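Long-range contacts in dipeptide Epimerase (Enterococcus faecalis V583, PDB 3K1G), which is an enzyme of the mandelate racemase/muconate lactonizing enzyme family, with a TIM-barrel domain of the enolase superfamily that carries a magnesium ion: residues A[132-137]-A[318-323]; A[156-161]-A[182-187]; A[288-293]-A[312-317]. One frame throughout, in Å; residues are numbered along the deposited sequence.

Contact 1: A[132-137]-A[318-323]; sequences DITLGI and DLDATF. With SER (serine), chain I.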
loop_
_atom_site.group_PDB
_atom_site.type_symbol
_atom_site.label_atom_id
_atom_site.label_comp_id
_atom_site.label_asym_id
_atom_site.label_seq_id
_atom_site.Cartn_x
_atom_site.Cartn_y
_atom_site.Cartn_z
ATOM N N ASP A 132 -10.028 -4.958 1.346
ATOM C CA ASP A 132 -11.034 -4.731 0.335
ATOM C C ASP A 132 -10.396 -5.347 -0.909
ATOM O O ASP A 132 -9.390 -6.061 -0.813
ATOM C CB ASP A 132 -11.257 -3.221 0.119
ATOM C CG ASP A 132 -9.986 -2.484 -0.313
ATOM O OD1 ASP A 132 -9.130 -3.114 -0.972
ATOM O OD2 ASP A 132 -9.849 -1.270 -0.012
ATOM N N ILE A 133 -10.992 -5.091 -2.065
ATOM C CA ILE A 133 -10.450 -5.557 -3.331
ATOM C C ILE A 133 -10.817 -4.418 -4.266
ATOM O O ILE A 133 -11.917 -3.867 -4.176
ATOM C CB ILE A 133 -11.071 -6.897 -3.784
ATOM C CG1 ILE A 133 -10.264 -7.455 -4.960
ATOM C CG2 ILE A 133 -12.538 -6.708 -4.175
ATOM C CD1 ILE A 133 -10.569 -8.914 -5.288
ATOM N N THR A 134 -9.892 -4.038 -5.136
ATOM C CA THR A 134 -10.126 -2.919 -6.035
ATOM C C THR A 134 -10.746 -3.296 -7.376
ATOM O O THR A 134 -10.639 -4.438 -7.831
ATOM C CB THR A 134 -8.806 -2.143 -6.285
ATOM O OG1 THR A 134 -8.221 -1.784 -5.028
ATOM C CG2 THR A 134 -9.066 -0.874 -7.077
ATOM N N LEU A 135 -11.421 -2.322 -7.980
ATOM C CA LEU A 135 -12.042 -2.487 -9.285
ATOM C C LEU A 135 -11.456 -1.389 -10.155
ATOM O O LEU A 135 -11.707 -0.201 -9.927
ATOM C CB LEU A 135 -13.562 -2.322 -9.205
ATOM C CG LEU A 135 -14.380 -3.322 -8.390
ATOM C CD1 LEU A 135 -15.848 -2.968 -8.518
ATOM C CD2 LEU A 135 -14.136 -4.737 -8.878
ATOM N N GLY A 136 -10.653 -1.789 -11.135
ATOM C CA GLY A 136 -10.037 -0.827 -12.031
ATOM C C GLY A 136 -11.065 -0.158 -12.916
ATOM O O GLY A 136 -12.092 -0.754 -13.237
ATOM N N ILE A 137 -10.783 1.081 -13.309
ATOM C CA ILE A 137 -11.685 1.844 -14.152
ATOM C C ILE A 137 -12.129 0.978 -15.316
ATOM O O ILE A 137 -11.354 0.164 -15.820
ATOM C CB ILE A 137 -11.004 3.120 -14.693
ATOM C CG1 ILE A 137 -10.579 4.009 -13.523
ATOM C CG2 ILE A 137 -11.951 3.870 -15.622
ATOM C CD1 ILE A 137 -9.952 5.321 -13.938
ATOM N N ASP A 318 -6.045 -2.152 2.057
ATOM C CA ASP A 318 -6.195 -2.294 0.615
ATOM C C ASP A 318 -4.942 -3.040 0.153
ATOM O O ASP A 318 -4.056 -2.471 -0.477
ATOM C CB ASP A 318 -6.297 -0.917 -0.052
ATOM C CG ASP A 318 -6.377 -1.008 -1.565
ATOM O OD1 ASP A 318 -6.914 -2.015 -2.072
ATOM O OD2 ASP A 318 -5.918 -0.065 -2.245
ATOM N N LEU A 319 -4.883 -4.317 0.512
ATOM C CA LEU A 319 -3.771 -5.205 0.194
ATOM C C LEU A 319 -4.296 -6.290 -0.735
ATOM O O LEU A 319 -4.500 -7.433 -0.330
ATOM C CB LEU A 319 -3.228 -5.833 1.482
ATOM C CG LEU A 319 -2.754 -4.839 2.547
ATOM C CD1 LEU A 319 -2.302 -5.584 3.792
ATOM C CD2 LEU A 319 -1.633 -3.992 1.984
ATOM N N ASP A 320 -4.499 -5.916 -1.994
ATOM C CA ASP A 320 -5.048 -6.813 -3.003
ATOM C C ASP A 320 -4.120 -7.064 -4.191
ATOM O O ASP A 320 -4.553 -7.596 -5.215
ATOM C CB ASP A 320 -6.358 -6.218 -3.522
ATOM C CG ASP A 320 -6.171 -4.828 -4.085
ATOM O OD1 ASP A 320 -5.100 -4.228 -3.835
ATOM O OD2 ASP A 320 -7.090 -4.324 -4.768
ATOM N N ALA A 321 -2.853 -6.685 -4.063
ATOM C CA ALA A 321 -1.909 -6.874 -5.157
ATOM C C ALA A 321 -1.735 -8.345 -5.563
ATOM O O ALA A 321 -1.639 -8.654 -6.753
ATOM C CB ALA A 321 -0.552 -6.260 -4.792
ATOM N N THR A 322 -1.717 -9.256 -4.592
ATOM C CA THR A 322 -1.528 -10.671 -4.910
ATOM C C THR A 322 -2.739 -11.345 -5.557
ATOM O O THR A 322 -2.632 -12.477 -6.038
ATOM C CB THR A 322 -1.165 -11.492 -3.668
ATOM O OG1 THR A 322 -2.333 -11.661 -2.858
ATOM C CG2 THR A 322 -0.072 -10.800 -2.861
ATOM N N PHE A 323 -3.880 -10.660 -5.562
ATOM C CA PHE A 323 -5.102 -11.219 -6.142
ATOM C C PHE A 323 -5.061 -11.221 -7.665
ATOM O O PHE A 323 -5.757 -12.004 -8.314
ATOM C CB PHE A 323 -6.336 -10.435 -5.674
ATOM C CG PHE A 323 -6.514 -10.400 -4.175
ATOM C CD1 PHE A 323 -5.987 -11.406 -3.368
ATOM C CD2 PHE A 323 -7.244 -9.377 -3.578
ATOM C CE1 PHE A 323 -6.184 -11.397 -1.991
ATOM C CE2 PHE A 323 -7.450 -9.354 -2.193
ATOM C CZ PHE A 323 -6.920 -10.368 -1.400
HETATM N N SER I . -5.389 -1.439 -4.786
HETATM C CA SER I . -3.999 -0.934 -5.015
HETATM C C SER I . -3.987 0.509 -5.517
HETATM O O SER I . -5.026 1.055 -5.904
HETATM C CB SER I . -3.264 -1.846 -6.007
HETATM O OG SER I . -4.047 -2.099 -7.162
#
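T134 holds the carboxylate of D320 through one oxygen. T134 N donates to D320 OD2 at 2.8 Å on the anti side of the carboxylate, and T134 OG1 donates to the same OD2, also at 2.8 Å, from the syn side; both donors lie somewhat out of the carboxylate plane. Two bonds from one residue help fix the rotation of the D320 carboxylate. Its CG lies between backbone N and carbonyl carbon (chi1 57°), and this torsion carries the carboxylate to the end of strand 128-135. D132 and D318 close the other part of this dense polar patch: their OD1 atoms stand only 2.7 Å apart, with the carboxylate planes turned 60° from each other. Each of these acids has a basic partner as well, R187 for D132 and K159 for D318.

Behind this cluster the contact turns apolar and stays buried. I133 CD1 meets F323 CD2 at 3.8 Å, an oblique approach to the ring, while the carbonyl oxygen of D132 sits at the ring edge. The more open end is at T134, which is partly exposed; D320 OD2 there also shares a weak hydrogen bond with a glycerol, probably from the crystallisation liquor.

Here the loop after strand 314-317 meets the first strand of the TIM barrel and forms part of the ligand pocket. The amino nitrogen of the bound serine donates to D318 OD2 at 2.9 Å and to D320 OD1 at 3.0 Å, with weaker bonds to the second oxygen of each. Two carboxylates gathered round one amino group are consistent with a pocket that favours a positively charged nitrogen, probably an ammonium group.

Contact 2: A[156-161]-A[182-187]; sequences DTLKIK and FDIKLR. With TYR (tyrosine), chain J; SER (serine), chain I.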
loop_
_atom_site.group_PDB
_atom_site.type_symbol
_atom_site.label_atom_id
_atom_site.label_comp_id
_atom_site.label_asym_id
_atom_site.label_seq_id
_atom_site.Cartn_x
_atom_site.Cartn_y
_atom_site.Cartn_z
ATOM N N ASP A 156 -16.592 -7.554 1.572
ATOM C CA ASP A 156 -17.592 -6.640 2.099
ATOM C C ASP A 156 -17.265 -5.193 1.770
ATOM O O ASP A 156 -18.104 -4.306 1.935
ATOM C CB ASP A 156 -17.706 -6.816 3.609
ATOM C CG ASP A 156 -18.294 -8.160 3.990
ATOM O OD1 ASP A 156 -18.162 -8.555 5.169
ATOM O OD2 ASP A 156 -18.897 -8.821 3.111
ATOM N N THR A 157 -16.039 -4.949 1.321
ATOM C CA THR A 157 -15.636 -3.602 0.950
ATOM C C THR A 157 -15.057 -3.635 -0.452
ATOM O O THR A 157 -14.367 -4.578 -0.828
ATOM C CB THR A 157 -14.571 -3.029 1.907
ATOM O OG1 THR A 157 -15.052 -3.101 3.254
ATOM C CG2 THR A 157 -14.271 -1.571 1.557
ATOM N N LEU A 158 -15.344 -2.604 -1.230
ATOM C CA LEU A 158 -14.837 -2.544 -2.582
ATOM C C LEU A 158 -14.214 -1.187 -2.833
ATOM O O LEU A 158 -14.767 -0.156 -2.447
ATOM C CB LEU A 158 -15.964 -2.789 -3.588
ATOM C CG LEU A 158 -16.731 -4.105 -3.440
ATOM C CD1 LEU A 158 -17.769 -4.208 -4.544
ATOM C CD2 LEU A 158 -15.774 -5.278 -3.505
ATOM N N LYS A 159 -13.039 -1.198 -3.453
ATOM C CA LYS A 159 -12.360 0.039 -3.797
ATOM C C LYS A 159 -12.695 0.235 -5.274
ATOM O O LYS A 159 -12.450 -0.645 -6.095
ATOM C CB LYS A 159 -10.842 -0.089 -3.589
ATOM C CG LYS A 159 -10.075 1.209 -3.849
ATOM C CD LYS A 159 -8.643 1.135 -3.335
ATOM C CE LYS A 159 -7.910 2.443 -3.566
ATOM N NZ LYS A 159 -6.555 2.445 -2.943
ATOM N N ILE A 160 -13.273 1.384 -5.601
ATOM C CA ILE A 160 -13.677 1.674 -6.966
ATOM C C ILE A 160 -12.897 2.833 -7.561
ATOM O O ILE A 160 -12.928 3.943 -7.037
ATOM C CB ILE A 160 -15.184 2.009 -7.016
ATOM C CG1 ILE A 160 -15.982 0.843 -6.428
ATOM C CG2 ILE A 160 -15.608 2.315 -8.451
ATOM C CD1 ILE A 160 -17.443 1.158 -6.196
ATOM N N LYS A 161 -12.207 2.568 -8.667
ATOM C CA LYS A 161 -11.414 3.590 -9.340
ATOM C C LYS A 161 -12.266 4.436 -10.284
ATOM O O LYS A 161 -13.181 3.930 -10.932
ATOM C CB LYS A 161 -10.273 2.932 -10.125
ATOM C CG LYS A 161 -9.211 2.269 -9.252
ATOM C CD LYS A 161 -8.345 3.322 -8.575
ATOM C CE LYS A 161 -7.211 2.693 -7.780
ATOM N NZ LYS A 161 -6.335 3.734 -7.174
ATOM N N PHE A 182 -26.426 -2.403 -0.275
ATOM C CA PHE A 182 -26.038 -1.299 0.593
ATOM C C PHE A 182 -25.296 -1.790 1.830
ATOM O O PHE A 182 -24.872 -0.985 2.661
ATOM C CB PHE A 182 -27.272 -0.494 1.008
ATOM C CG PHE A 182 -27.533 0.703 0.142
ATOM C CD1 PHE A 182 -26.843 1.893 0.352
ATOM C CD2 PHE A 182 -28.454 0.641 -0.898
ATOM C CE1 PHE A 182 -27.067 3.007 -0.459
ATOM C CE2 PHE A 182 -28.684 1.749 -1.717
ATOM C CZ PHE A 182 -27.989 2.934 -1.496
ATOM N N ASP A 183 -25.152 -3.106 1.958
ATOM C CA ASP A 183 -24.436 -3.675 3.093
ATOM C C ASP A 183 -22.936 -3.646 2.790
ATOM O O ASP A 183 -22.103 -3.711 3.697
ATOM C CB ASP A 183 -24.873 -5.120 3.360
ATOM C CG ASP A 183 -26.333 -5.233 3.770
ATOM O OD1 ASP A 183 -26.879 -4.264 4.342
ATOM O OD2 ASP A 183 -26.933 -6.305 3.535
ATOM N N ILE A 184 -22.607 -3.541 1.507
ATOM C CA ILE A 184 -21.220 -3.505 1.053
ATOM C C ILE A 184 -20.661 -2.087 1.153
ATOM O O ILE A 184 -21.283 -1.132 0.679
ATOM C CB ILE A 184 -21.109 -3.961 -0.428
ATOM C CG1 ILE A 184 -21.719 -5.353 -0.605
ATOM C CG2 ILE A 184 -19.656 -3.942 -0.870
ATOM C CD1 ILE A 184 -21.105 -6.429 0.273
ATOM N N LYS A 185 -19.490 -1.947 1.771
ATOM C CA LYS A 185 -18.863 -0.631 1.895
ATOM C C LYS A 185 -18.185 -0.313 0.567
ATOM O O LYS A 185 -17.588 -1.191 -0.056
ATOM C CB LYS A 185 -17.820 -0.627 3.019
ATOM C CG LYS A 185 -18.359 -1.068 4.368
ATOM C CD LYS A 185 -17.269 -1.055 5.436
ATOM C CE LYS A 185 -16.911 0.361 5.853
ATOM N NZ LYS A 185 -18.050 1.013 6.568
ATOM N N LEU A 186 -18.279 0.936 0.134
ATOM C CA LEU A 186 -17.671 1.343 -1.123
ATOM C C LEU A 186 -16.794 2.569 -0.953
ATOM O O LEU A 186 -17.279 3.649 -0.607
ATOM C CB LEU A 186 -18.748 1.646 -2.168
ATOM C CG LEU A 186 -19.715 0.519 -2.540
ATOM C CD1 LEU A 186 -20.734 1.044 -3.532
ATOM C CD2 LEU A 186 -18.950 -0.656 -3.133
ATOM N N ARG A 187 -15.497 2.392 -1.185
ATOM C CA ARG A 187 -14.547 3.492 -1.103
ATOM C C ARG A 187 -14.207 3.856 -2.548
ATOM O O ARG A 187 -14.180 2.991 -3.415
ATOM C CB ARG A 187 -13.292 3.058 -0.326
ATOM C CG ARG A 187 -12.832 1.631 -0.620
ATOM C CD ARG A 187 -11.759 1.136 0.361
ATOM N NE ARG A 187 -12.162 1.270 1.760
ATOM C CZ ARG A 187 -11.751 0.477 2.744
ATOM N NH1 ARG A 187 -10.920 -0.531 2.501
ATOM N NH2 ARG A 187 -12.166 0.697 3.983
HETATM N N TYR J . -2.809 1.125 -5.495
HETATM C CA TYR J . -2.646 2.511 -5.938
HETATM C C TYR J . -3.572 3.465 -5.194
HETATM O O TYR J . -4.122 3.058 -4.149
HETATM C CB TYR J . -2.903 2.628 -7.444
HETATM C CG TYR J . -1.835 1.995 -8.308
HETATM C CD1 TYR J . -2.164 1.418 -9.532
HETATM C CD2 TYR J . -0.495 1.973 -7.906
HETATM C CE1 TYR J . -1.192 0.832 -10.338
HETATM C CE2 TYR J . 0.488 1.384 -8.707
HETATM C CZ TYR J . 0.127 0.815 -9.921
HETATM O OH TYR J . 1.072 0.210 -10.715
HETATM O OXT TYR J . -3.718 4.616 -5.665
HETATM N N SER I . -5.389 -1.439 -4.786
HETATM C CA SER I . -3.999 -0.934 -5.015
HETATM C C SER I . -3.987 0.509 -5.517
HETATM O O SER I . -5.026 1.055 -5.904
HETATM C CB SER I . -3.264 -1.846 -6.007
HETATM O OG SER I . -4.047 -2.099 -7.162
#
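The carbonyl oxygen of D156 takes the shortest backbone bond of this contact, from K185 N at 2.7 Å, and the CA of I184 also leans on it in a CA-H...O contact. This bond opens the parallel pairing of strands 157-161 and 185-189, neighbours in the TIM barrel that are joined through helix 166-180 as a beta-alpha-beta unit. Three more bonds alternate along the pair: L158 N to K185 O, R187 N to L158 O, and I160 N to R187 O, each 2.9 Å long. The short strand segments run 23° apart.

The two faces differ sharply. L158, I160 and L186 lie on the outer side against helices 140-153 and 166-180; L158 and L186 run side by side and point the same way, and L186 CD2 reaches L158 CB at 3.7 Å and also touches I160 CD1. T157, K159 and R187 turn to the barrel interior, where the groups are polar and charged. K159 has CG anti to the backbone N (chi1 -176°), and with its chain extended beyond CG it carries NZ away from R187 to the bound tyrosine, to whose O it donates a hydrogen bond of 2.8 Å. D318 and E215 also form salt bridges with this ammonium, and the nearest K159 side-chain atom is about 4 Å from the magnesium ion. K161 reaches the same ligands with weak bonds to serine O and tyrosine OXT.

The guanidinium of R187, in salt bridges with D132 and E212, is covered on one face by T157: the methyl CG2 sits over its centre, 3.5 Å from R187 CZ.

Contact 3: A[288-293]-A[312-317]; sequences CMIGCM and KNITRA. With TYR (tyrosine), chain J; SER (serine), chain I.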
loop_
_atom_site.group_PDB
_atom_site.type_symbol
_atom_site.label_atom_id
_atom_site.label_comp_id
_atom_site.label_asym_id
_atom_site.label_seq_id
_atom_site.Cartn_x
_atom_site.Cartn_y
_atom_site.Cartn_z
ATOM N N CYS A 288 -5.507 5.519 9.684
ATOM C CA CYS A 288 -4.721 5.217 8.498
ATOM C C CYS A 288 -5.186 3.941 7.826
ATOM O O CYS A 288 -5.702 3.037 8.481
ATOM C CB CYS A 288 -3.236 5.044 8.870
ATOM S SG CYS A 288 -2.405 6.514 9.524
ATOM N N MET A 289 -5.013 3.883 6.509
ATOM C CA MET A 289 -5.335 2.683 5.744
ATOM C C MET A 289 -3.989 2.264 5.154
ATOM O O MET A 289 -3.180 3.118 4.807
ATOM C CB MET A 289 -6.329 2.977 4.605
ATOM C CG MET A 289 -6.542 1.768 3.655
ATOM S SD MET A 289 -7.889 1.925 2.417
ATOM C CE MET A 289 -7.087 2.995 1.172
ATOM N N ILE A 290 -3.741 0.964 5.055
ATOM C CA ILE A 290 -2.487 0.475 4.487
ATOM C C ILE A 290 -2.775 0.036 3.050
ATOM O O ILE A 290 -3.608 -0.848 2.823
ATOM C CB ILE A 290 -1.923 -0.734 5.299
ATOM C CG1 ILE A 290 -0.589 -1.197 4.714
ATOM C CG2 ILE A 290 -2.896 -1.891 5.279
ATOM C CD1 ILE A 290 0.628 -0.486 5.271
ATOM N N GLY A 291 -2.098 0.664 2.089
ATOM C CA GLY A 291 -2.298 0.330 0.689
ATOM C C GLY A 291 -1.143 -0.436 0.064
ATOM O O GLY A 291 -0.266 -0.968 0.764
ATOM N N CYS A 292 -1.138 -0.494 -1.264
ATOM C CA CYS A 292 -0.092 -1.201 -1.992
ATOM C C CYS A 292 0.008 -0.682 -3.418
ATOM O O CYS A 292 -0.850 0.071 -3.871
ATOM C CB CYS A 292 -0.372 -2.716 -2.009
ATOM S SG CYS A 292 -1.924 -3.261 -2.849
ATOM N N MET A 293 1.086 -1.056 -4.104
ATOM C CA MET A 293 1.286 -0.669 -5.496
ATOM C C MET A 293 0.848 -1.909 -6.260
ATOM O O MET A 293 0.923 -3.013 -5.723
ATOM C CB MET A 293 2.765 -0.388 -5.787
ATOM C CG MET A 293 3.376 0.733 -4.972
ATOM S SD MET A 293 2.630 2.321 -5.320
ATOM C CE MET A 293 4.070 3.344 -5.616
ATOM N N LYS A 312 -3.074 -0.648 15.830
ATOM C CA LYS A 312 -4.488 -0.335 16.011
ATOM C C LYS A 312 -5.042 0.770 15.123
ATOM O O LYS A 312 -6.149 0.666 14.628
ATOM C CB LYS A 312 -4.760 0.041 17.471
ATOM C CG LYS A 312 -6.138 0.669 17.672
ATOM C CD LYS A 312 -6.397 1.117 19.116
ATOM C CE LYS A 312 -7.790 1.759 19.199
ATOM N NZ LYS A 312 -8.206 2.154 20.569
ATOM N N ASN A 313 -4.279 1.839 14.938
ATOM C CA ASN A 313 -4.729 2.966 14.140
ATOM C C ASN A 313 -4.764 2.710 12.632
ATOM O O ASN A 313 -5.205 3.565 11.875
ATOM C CB ASN A 313 -3.874 4.195 14.444
ATOM C CG ASN A 313 -4.477 5.471 13.888
ATOM O OD1 ASN A 313 -5.616 5.828 14.213
ATOM N ND2 ASN A 313 -3.722 6.165 13.046
ATOM N N ILE A 314 -4.271 1.559 12.191
ATOM C CA ILE A 314 -4.349 1.229 10.774
ATOM C C ILE A 314 -5.645 0.417 10.749
ATOM O O ILE A 314 -5.651 -0.799 10.932
ATOM C CB ILE A 314 -3.142 0.383 10.290
ATOM C CG1 ILE A 314 -1.833 1.150 10.544
ATOM C CG2 ILE A 314 -3.271 0.126 8.796
ATOM C CD1 ILE A 314 -0.588 0.468 10.029
ATOM N N THR A 315 -6.738 1.142 10.544
ATOM C CA THR A 315 -8.088 0.609 10.568
ATOM C C THR A 315 -8.680 0.064 9.274
ATOM O O THR A 315 -9.694 -0.639 9.309
ATOM C CB THR A 315 -9.022 1.681 11.117
ATOM O OG1 THR A 315 -8.947 2.844 10.285
ATOM C CG2 THR A 315 -8.581 2.080 12.518
ATOM N N ARG A 316 -8.054 0.384 8.144
ATOM C CA ARG A 316 -8.524 -0.079 6.841
ATOM C C ARG A 316 -7.368 -0.700 6.068
ATOM O O ARG A 316 -6.208 -0.347 6.282
ATOM C CB ARG A 316 -9.102 1.089 6.036
ATOM C CG ARG A 316 -10.361 1.692 6.615
ATOM C CD ARG A 316 -10.795 2.892 5.789
ATOM N NE ARG A 316 -12.066 3.465 6.232
ATOM C CZ ARG A 316 -12.194 4.466 7.098
ATOM N NH1 ARG A 316 -11.124 5.031 7.642
ATOM N NH2 ARG A 316 -13.403 4.926 7.403
ATOM N N ALA A 317 -7.680 -1.620 5.162
ATOM C CA ALA A 317 -6.639 -2.270 4.383
ATOM C C ALA A 317 -7.007 -2.453 2.922
ATOM O O ALA A 317 -8.124 -2.857 2.590
ATOM C CB ALA A 317 -6.299 -3.614 4.993
HETATM N N TYR J . -2.809 1.125 -5.495
HETATM C CA TYR J . -2.646 2.511 -5.938
HETATM C C TYR J . -3.572 3.465 -5.194
HETATM O O TYR J . -4.122 3.058 -4.149
HETATM C CB TYR J . -2.903 2.628 -7.444
HETATM C CG TYR J . -1.835 1.995 -8.308
HETATM C CD1 TYR J . -2.164 1.418 -9.532
HETATM C CD2 TYR J . -0.495 1.973 -7.906
HETATM C CE1 TYR J . -1.192 0.832 -10.338
HETATM C CE2 TYR J . 0.488 1.384 -8.707
HETATM C CZ TYR J . 0.127 0.815 -9.921
HETATM O OH TYR J . 1.072 0.210 -10.715
HETATM O OXT TYR J . -3.718 4.616 -5.665
HETATM N N SER I . -5.389 -1.439 -4.786
HETATM C CA SER I . -3.999 -0.934 -5.015
HETATM C C SER I . -3.987 0.509 -5.517
HETATM O O SER I . -5.026 1.055 -5.904
HETATM C CB SER I . -3.264 -1.846 -6.007
HETATM O OG SER I . -4.047 -2.099 -7.162
HETATM O O HOH W 1 -8.475 4.076 7.890
#
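M289 and R316 cross at about a right angle where two parallel strands of the TIM barrel, 287-290 and 314-317, pair; helix 298-310 links them in a beta-alpha-beta unit. M289 CG touches R316 CB at 3.6 Å. The methionine leaves with CG anti to the backbone N (chi1 172°) and bends at its last torsion, while R316 stays extended from CG to NE; the two ends therefore diverge, and R316 NE forms a salt bridge with E212.

A beta bulge shifts the register: C288 pairs with I314 but M289 with R316, skipping T315. The backbone is held by C288 N to N313 O at 3.0 Å and I290 N to R316 O at 3.1 Å, with a weak bond from T315 N to C288 O.

On the face of C288, I290, I314 and A317, packed against helices 271-283 and 298-310, I290 has CG1 anti to the backbone N (chi1 -178°), which leaves CG2 to meet A317 CB at 3.8 Å, while I290 CB receives I314 CG2. C288 SG stands beside its own backbone N (chi1 -64°), 3.8 Å from N313 ND2, which is hydrogen-bonded to N278. C292 O accepts a hydrogen bond from the bound tyrosine's N.

A water bridges the two strands at the bulge. It donates to T315 OG1, also hydrogen-bonded to E287, at 2.7 Å and weakly to C288 O, and accepts from R316 NH1 at 2.8 Å, in the guanidinium plane at its edge.

All three contacts reach one barrel sheet and converge on its ligand pocket. Along the chain, 156-161/182-187 closes before 288-293/312-317 opens, and both are nested in the long loop that 132-137/318-323 closes. Contact 2 joins the second and third barrel strands and contact 3 the seventh and eighth; contact 1 helps close the ring between the first strand and the loop after the eighth. The centre of contact 1 lies about 11 Å from that of contact 2. Contacts 2 and 3 have centres about 15 Å apart. Probable backbone hydrogen bonds tie contact 1 to both others, through L135 N to K159 O and D318 N to I290 O. All three touch the bound serine.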